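Local coordinates for protein haloalkane dehalogenase (Mycobacterium rhodesiae, PDB 4MJ3) that probably hydrolyses the carbon–halogen bond of haloalkanes to give alcohol and halide, as a dehalogenase of the alpha/beta hydrolase fold, at residues T97-A100 and H101-W104; Q122-G125 and G126-G129; L215-S219 and P220-A224. All coordinates share one frame; numbering follows the deposited sequence.

Contact 1 of 3, residues T97-A100 and H101-W104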
loop_
_atom_site.group_PDB
_atom_site.type_symbol
_atom_site.label_atom_id
_atom_site.label_comp_id
_atom_site.label_asym_id
_atom_site.label_seq_id
_atom_site.Cartn_x
_atom_site.Cartn_y
_atom_site.Cartn_z
ATOM N N THR A 97 1.414 -11.927 -9.198
ATOM C CA THR A 97 2.802 -12.156 -8.781
ATOM C C THR A 97 3.366 -10.827 -8.325
ATOM O O THR A 97 2.792 -9.760 -8.585
ATOM C CB THR A 97 3.703 -12.668 -9.924
ATOM O OG1 THR A 97 3.863 -11.644 -10.911
ATOM C CG2 THR A 97 3.151 -13.942 -10.579
ATOM N N TYR A 98 4.478 -10.884 -7.600
ATOM C CA TYR A 98 5.124 -9.663 -7.109
ATOM C C TYR A 98 5.499 -8.793 -8.315
ATOM O O TYR A 98 5.168 -7.590 -8.371
ATOM C CB TYR A 98 6.337 -10.048 -6.281
ATOM C CG TYR A 98 6.846 -9.065 -5.242
ATOM C CD1 TYR A 98 6.921 -7.695 -5.486
ATOM C CD2 TYR A 98 7.256 -9.531 -3.998
ATOM C CE1 TYR A 98 7.434 -6.830 -4.527
ATOM C CE2 TYR A 98 7.766 -8.672 -3.049
ATOM C CZ TYR A 98 7.852 -7.329 -3.317
ATOM O OH TYR A 98 8.390 -6.485 -2.338
ATOM N N GLN A 99 6.088 -9.432 -9.331
ATOM C CA GLN A 99 6.474 -8.740 -10.570
ATOM C C GLN A 99 5.284 -8.066 -11.247
ATOM O O GLN A 99 5.384 -6.910 -11.663
ATOM C CB GLN A 99 7.112 -9.703 -11.573
ATOM C CG GLN A 99 7.652 -9.036 -12.830
ATOM C CD GLN A 99 8.812 -8.118 -12.535
ATOM O OE1 GLN A 99 9.862 -8.567 -12.064
ATOM N NE2 GLN A 99 8.620 -6.820 -12.754
ATOM N N ALA A 100 4.151 -8.770 -11.320
ATOM C CA ALA A 100 2.989 -8.236 -11.994
ATOM C C ALA A 100 2.473 -6.989 -11.275
ATOM O O ALA A 100 2.095 -5.999 -11.939
ATOM C CB ALA A 100 1.893 -9.291 -12.103
ATOM N N HIS A 101 2.434 -7.034 -9.942
ATOM C CA HIS A 101 1.950 -5.887 -9.163
ATOM C C HIS A 101 2.855 -4.673 -9.337
ATOM O O HIS A 101 2.375 -3.537 -9.457
ATOM C CB HIS A 101 1.830 -6.236 -7.677
ATOM C CG HIS A 101 0.553 -6.932 -7.324
ATOM N ND1 HIS A 101 -0.677 -6.325 -7.428
ATOM C CD2 HIS A 101 0.319 -8.177 -6.858
ATOM C CE1 HIS A 101 -1.612 -7.157 -7.013
ATOM N NE2 HIS A 101 -1.034 -8.290 -6.667
ATOM N N VAL A 102 4.152 -4.923 -9.340
ATOM C CA VAL A 102 5.146 -3.885 -9.574
ATOM C C VAL A 102 4.921 -3.261 -10.948
ATOM O O VAL A 102 4.894 -2.026 -11.071
ATOM C CB VAL A 102 6.567 -4.455 -9.411
ATOM C CG1 VAL A 102 7.627 -3.541 -10.018
ATOM C CG2 VAL A 102 6.845 -4.705 -7.935
ATOM N N ASP A 103 4.754 -4.097 -11.973
ATOM C CA ASP A 103 4.577 -3.591 -13.338
ATOM C C ASP A 103 3.246 -2.836 -13.488
ATOM O O ASP A 103 3.170 -1.771 -14.148
ATOM C CB ASP A 103 4.683 -4.717 -14.373
ATOM C CG ASP A 103 6.110 -5.268 -14.510
ATOM O OD1 ASP A 103 7.067 -4.575 -14.103
ATOM O OD2 ASP A 103 6.259 -6.414 -14.974
ATOM N N TRP A 104 2.199 -3.374 -12.892
ATOM C CA TRP A 104 0.884 -2.713 -12.949
ATOM C C TRP A 104 0.901 -1.364 -12.239
ATOM O O TRP A 104 0.430 -0.355 -12.774
ATOM C CB TRP A 104 -0.195 -3.599 -12.326
ATOM C CG TRP A 104 -0.579 -4.791 -13.130
ATOM C CD1 TRP A 104 -0.667 -4.879 -14.484
ATOM C CD2 TRP A 104 -0.975 -6.068 -12.610
ATOM N NE1 TRP A 104 -1.111 -6.140 -14.842
ATOM C CE2 TRP A 104 -1.315 -6.885 -13.715
ATOM C CE3 TRP A 104 -1.123 -6.584 -11.320
ATOM C CZ2 TRP A 104 -1.760 -8.203 -13.564
ATOM C CZ3 TRP A 104 -1.574 -7.885 -11.166
ATOM C CH2 TRP A 104 -1.863 -8.692 -12.286
#
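A100 and W104 lie one helical turn apart, and between them the packing is tight. The A100 methyl sits over one face of the indole, with CB 3.9 Å from the centroid of the six-membered ring and only 13° off its normal, a CH-pi contact. W104 CG stands anti to its carbonyl carbon (chi1 -72°), which folds the ring back along the helix so that it also passes over A100 C and O. The small methyl of A100 lets the indole lie close to the backbone, while W104 NE1 is bonded to S28 O. On another face of the helix, V102 CG2 meets the edge of the Y98 ring, 3.9 Å from CD1. The Y98 hydroxyl, at the far end of the ring, is hydrogen-bonded to L127 O of helix 124-135.

All this belongs to the first two turns of helix 98-112, which precedes strand 117-121 of the central sheet in the alpha/beta hydrolase fold. T97 is its N-cap: OG1 accepts from A100 N at 2.9 Å, a task for which a short hydroxyl side chain is well suited. The helix then continues through regular backbone bonds, such as V102 N to Y98 O.

The solvent side is looser, and polar residues suit it. The Q99 chain bends at chi2 and carries NE2 toward the D103 carboxylate, 3.0 Å from OD1 and 3.3 Å from OD2. Both bonds are weak, and the amide and carboxylate planes are turned 34° from each other. Q99 OE1 turns instead to R131 of helix 124-135, again in a weak hydrogen bond.

Contact 2 of 3, residues Q122-G125 and G126-G129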
loop_
_atom_site.group_PDB
_atom_site.type_symbol
_atom_site.label_atom_id
_atom_site.label_comp_id
_atom_site.label_asym_id
_atom_site.label_seq_id
_atom_site.Cartn_x
_atom_site.Cartn_y
_atom_site.Cartn_z
ATOM N N GLN A 122 2.409 1.400 3.178
ATOM C CA GLN A 122 2.106 0.523 4.307
ATOM C C GLN A 122 1.805 -0.869 3.757
ATOM O O GLN A 122 1.240 -0.987 2.657
ATOM C CB GLN A 122 0.887 1.096 5.040
ATOM C CG GLN A 122 0.412 0.333 6.263
ATOM C CD GLN A 122 -0.771 -0.608 5.999
ATOM O OE1 GLN A 122 -1.424 -0.539 4.967
ATOM N NE2 GLN A 122 -1.052 -1.475 6.963
ATOM N N ASP A 123 2.185 -1.920 4.502
ATOM C CA ASP A 123 1.879 -3.311 4.112
ATOM C C ASP A 123 2.408 -3.509 2.665
ATOM O O ASP A 123 3.508 -3.025 2.322
ATOM C CB ASP A 123 0.343 -3.525 4.269
ATOM C CG ASP A 123 -0.106 -4.985 4.184
ATOM O OD1 ASP A 123 -0.235 -5.544 3.067
ATOM O OD2 ASP A 123 -0.403 -5.574 5.254
ATOM N N TRP A 124 1.636 -4.196 1.812
ATOM C CA TRP A 124 2.040 -4.426 0.428
ATOM C C TRP A 124 2.203 -3.142 -0.396
ATOM O O TRP A 124 2.911 -3.145 -1.408
ATOM C CB TRP A 124 1.069 -5.399 -0.263
ATOM C CG TRP A 124 1.489 -6.819 -0.169
ATOM C CD1 TRP A 124 1.037 -7.739 0.723
ATOM C CD2 TRP A 124 2.462 -7.488 -0.989
ATOM N NE1 TRP A 124 1.635 -8.944 0.487
ATOM C CE2 TRP A 124 2.527 -8.814 -0.552
ATOM C CE3 TRP A 124 3.247 -7.096 -2.077
ATOM C CZ2 TRP A 124 3.376 -9.757 -1.140
ATOM C CZ3 TRP A 124 4.098 -8.027 -2.653
ATOM C CH2 TRP A 124 4.142 -9.344 -2.187
ATOM N N GLY A 125 1.580 -2.039 0.044
ATOM C CA GLY A 125 1.834 -0.742 -0.569
ATOM C C GLY A 125 3.323 -0.420 -0.564
ATOM O O GLY A 125 3.849 0.141 -1.526
ATOM N N GLY A 126 4.006 -0.803 0.510
ATOM C CA GLY A 126 5.451 -0.638 0.603
ATOM C C GLY A 126 6.261 -1.766 -0.021
ATOM O O GLY A 126 7.335 -1.514 -0.576
ATOM N N LEU A 127 5.820 -3.008 0.075
ATOM C CA LEU A 127 6.544 -4.086 -0.625
ATOM C C LEU A 127 6.638 -3.750 -2.115
ATOM O O LEU A 127 7.659 -3.975 -2.751
ATOM C CB LEU A 127 5.908 -5.449 -0.433
ATOM C CG LEU A 127 6.326 -6.204 0.824
ATOM C CD1 LEU A 127 5.658 -5.623 2.066
ATOM C CD2 LEU A 127 5.995 -7.674 0.695
ATOM N N ILE A 128 5.563 -3.171 -2.654
ATOM C CA ILE A 128 5.545 -2.735 -4.053
ATOM C C ILE A 128 6.213 -1.375 -4.210
ATOM O O ILE A 128 7.126 -1.219 -5.022
ATOM C CB ILE A 128 4.102 -2.708 -4.595
ATOM C CG1 ILE A 128 3.554 -4.131 -4.659
ATOM C CG2 ILE A 128 4.058 -2.060 -5.966
ATOM C CD1 ILE A 128 2.056 -4.213 -4.622
ATOM N N GLY A 129 5.798 -0.417 -3.395
ATOM C CA GLY A 129 6.307 0.947 -3.488
ATOM C C GLY A 129 7.803 1.088 -3.259
ATOM O O GLY A 129 8.484 1.797 -4.017
#
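W124 and L127 meet as ring and methyl: L127 CD2 lies 3.6 Å from the centroid of the six-membered ring, almost on its normal (3° off), in a CH-pi contact. Closer to the backbone, L127 CB comes to 3.5 Å from W124 CE3. I128 approaches the same indole differently, with CG1 at the ring edge, near its plane, and 3.9 Å from CE3. These branched aliphatic chains help to hold the large indole, on which F212 also stacks, offering apolar surface to the face and edge of the six-membered ring.

The next shell is the backbone that holds the ring. D123 O accepts from both G126 N and L127 N, the first above the carbonyl plane and the second within it, and T148 OG1 bonds to the same oxygen at the start of helix 124-135. D123 itself has a positive phi (54°) and stands in the sharp turn between strand 117-121 and this helix. That is the nucleophile elbow of the alpha/beta hydrolase fold, and in haloalkane dehalogenases an aspartate here is the nucleophile, a role D123 probably shares. Glycine suits such a tight elbow: having no side chain, G125 brings its CA to 3.3 Å from Q122 O. Farther along the helix, the backbone packs closely again where G129 CA comes to 3.2 Å from G125 O.

Farther out are the groups that position the carboxylate. D123 OD1 takes W124 N at 2.6 Å on its anti side, and E55 N as well, an arrangement consistent with the oxyanion hole of the family. OD2 is bonded to H280 NE2, the probable catalytic histidine, whose backbone O receives a weak hydrogen bond from Q122 NE2.

Contact 3 of 3, residues L215-S219 and P220-A224; sequences LVPIS and PDDPA
A chi1 of -168° sets D222 CG anti to its backbone N and turns the carboxylate inward across P217. S219 OG is likewise extended from its backbone N, at 159°, and so reaches the D221 side chain. P217 CB packs 3.7 Å from D222 CG, the proline ring crossing the carboxylate at a slant. Proline suits this spot: it has no backbone N-H to satisfy and offers a compact apolar surface.

The chain reverses here in a type I beta turn from S219 to D222, closed by a hydrogen bond from D222 N to S219 O at 3.2 Å. P220, with its fixed phi, fits the second position of the turn. Within the turn, side chain to side chain, S219 OG donates to D221 OD1; the separation of 2.5 Å is very short, and its exact value is doubtful.

D222 holds the two limbs together. Its OD1 accepts from A224 N at 2.8 Å, an Asx turn that caps the approach to the following helix, and also from a water that donates in turn to L215 O. Its OD2 takes a second water, which accepts from I218 N 2.9 Å away. Both carboxylate oxygens thus have donors, and through the waters the side chain links L215 O and I218 N.

The segment joins helix 207-211 to helix 225-235, where the chain probably returns from the helical cap to the core of the hydrolase. On one flank V216 and I218 rest on F161 of helix 159-170, and on another A224 touches R131 of helix 124-135.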
loop_
_atom_site.group_PDB
_atom_site.type_symbol
_atom_site.label_atom_id
_atom_site.label_comp_id
_atom_site.label_asym_id
_atom_site.label_seq_id
_atom_site.Cartn_x
_atom_site.Cartn_y
_atom_site.Cartn_z
ATOM N N LEU A 215 2.798 -14.412 -1.771
ATOM C CA LEU A 215 3.798 -13.695 -2.571
ATOM C C LEU A 215 4.890 -13.055 -1.728
ATOM O O LEU A 215 5.844 -12.520 -2.273
ATOM C CB LEU A 215 3.120 -12.614 -3.436
ATOM C CG LEU A 215 2.075 -13.137 -4.440
ATOM C CD1 LEU A 215 1.501 -11.968 -5.217
ATOM C CD2 LEU A 215 2.672 -14.166 -5.389
ATOM N N VAL A 216 4.731 -13.064 -0.410
ATOM C CA VAL A 216 5.716 -12.437 0.474
ATOM C C VAL A 216 6.963 -13.331 0.477
ATOM O O VAL A 216 6.874 -14.498 0.817
ATOM C CB VAL A 216 5.204 -12.289 1.916
ATOM C CG1 VAL A 216 6.312 -11.705 2.814
ATOM C CG2 VAL A 216 3.975 -11.405 1.961
ATOM N N PRO A 217 8.113 -12.783 0.066
ATOM C CA PRO A 217 9.284 -13.651 0.068
ATOM C C PRO A 217 9.747 -14.032 1.463
ATOM O O PRO A 217 10.029 -13.152 2.282
ATOM C CB PRO A 217 10.344 -12.812 -0.636
ATOM C CG PRO A 217 9.577 -11.837 -1.450
ATOM C CD PRO A 217 8.374 -11.511 -0.614
ATOM N N ILE A 218 9.796 -15.321 1.738
ATOM C CA ILE A 218 10.201 -15.822 3.054
ATOM C C ILE A 218 11.324 -16.844 2.939
ATOM O O ILE A 218 11.722 -17.431 3.937
ATOM C CB ILE A 218 9.004 -16.405 3.849
ATOM C CG1 ILE A 218 8.424 -17.648 3.163
ATOM C CG2 ILE A 218 7.915 -15.335 4.023
ATOM C CD1 ILE A 218 7.281 -18.289 3.921
ATOM N N SER A 219 11.804 -17.061 1.720
ATOM C CA SER A 219 12.905 -17.960 1.453
ATOM C C SER A 219 13.642 -17.458 0.218
ATOM O O SER A 219 13.034 -16.803 -0.618
ATOM C CB SER A 219 12.320 -19.353 1.190
ATOM O OG SER A 219 13.207 -20.175 0.462
ATOM N N PRO A 220 14.946 -17.779 0.084
ATOM C CA PRO A 220 15.718 -17.199 -1.017
ATOM C C PRO A 220 15.494 -17.829 -2.398
ATOM O O PRO A 220 16.114 -17.410 -3.360
ATOM C CB PRO A 220 17.159 -17.358 -0.552
ATOM C CG PRO A 220 17.134 -18.522 0.372
ATOM C CD PRO A 220 15.808 -18.470 1.061
ATOM N N ASP A 221 14.597 -18.799 -2.504
ATOM C CA ASP A 221 14.199 -19.335 -3.807
ATOM C C ASP A 221 12.894 -18.692 -4.293
ATOM O O ASP A 221 12.285 -19.167 -5.249
ATOM C CB ASP A 221 14.080 -20.859 -3.733
ATOM C CG ASP A 221 12.995 -21.321 -2.800
ATOM O OD1 ASP A 221 12.600 -20.544 -1.911
ATOM O OD2 ASP A 221 12.491 -22.447 -2.954
ATOM N N ASP A 222 12.463 -17.623 -3.640
ATOM C CA ASP A 222 11.255 -16.932 -4.058
ATOM C C ASP A 222 11.461 -16.352 -5.454
ATOM O O ASP A 222 12.545 -15.869 -5.771
ATOM C CB ASP A 222 10.884 -15.822 -3.046
ATOM C CG ASP A 222 9.511 -15.276 -3.272
ATOM O OD1 ASP A 222 9.354 -14.417 -4.173
ATOM O OD2 ASP A 222 8.572 -15.739 -2.580
ATOM N N PRO A 223 10.403 -16.340 -6.286
ATOM C CA PRO A 223 10.550 -15.740 -7.620
ATOM C C PRO A 223 10.934 -14.253 -7.590
ATOM O O PRO A 223 11.570 -13.776 -8.527
ATOM C CB PRO A 223 9.183 -15.972 -8.283
ATOM C CG PRO A 223 8.277 -16.368 -7.197
ATOM C CD PRO A 223 9.098 -16.985 -6.117
ATOM N N ALA A 224 10.628 -13.554 -6.498
ATOM C CA ALA A 224 10.943 -12.124 -6.361
ATOM C C ALA A 224 12.323 -11.874 -5.728
ATOM O O ALA A 224 12.768 -10.737 -5.653
ATOM C CB ALA A 224 9.885 -11.430 -5.526
HETATM O O HOH W 1 6.899 -13.417 -4.660
HETATM O O HOH W 2 9.205 -17.236 -0.361
#

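How the contacts relate
The three contacts meet around the aromatic pair Y98 and W124. Centres of contacts 1 and 2 are about 12 Å apart, and their rings join edge-to-face, Y98 CD2 lying 3.6 Å from W124 CH2. The loop of contact 3, its centre about 14 Å from contact 1 and 15 Å from contact 2, packs against both: A224 CB lies 3.6 Å from Y98 CD2, and V216 CG2 is 3.6 Å from W124 CZ2. The elbow carrying D123, the probable nucleophile, therefore packs through W124 against the loop 215-224, probably at the edge of the helical cap, and F212, stacking on both W124 and H101, ties the same region to contact 1.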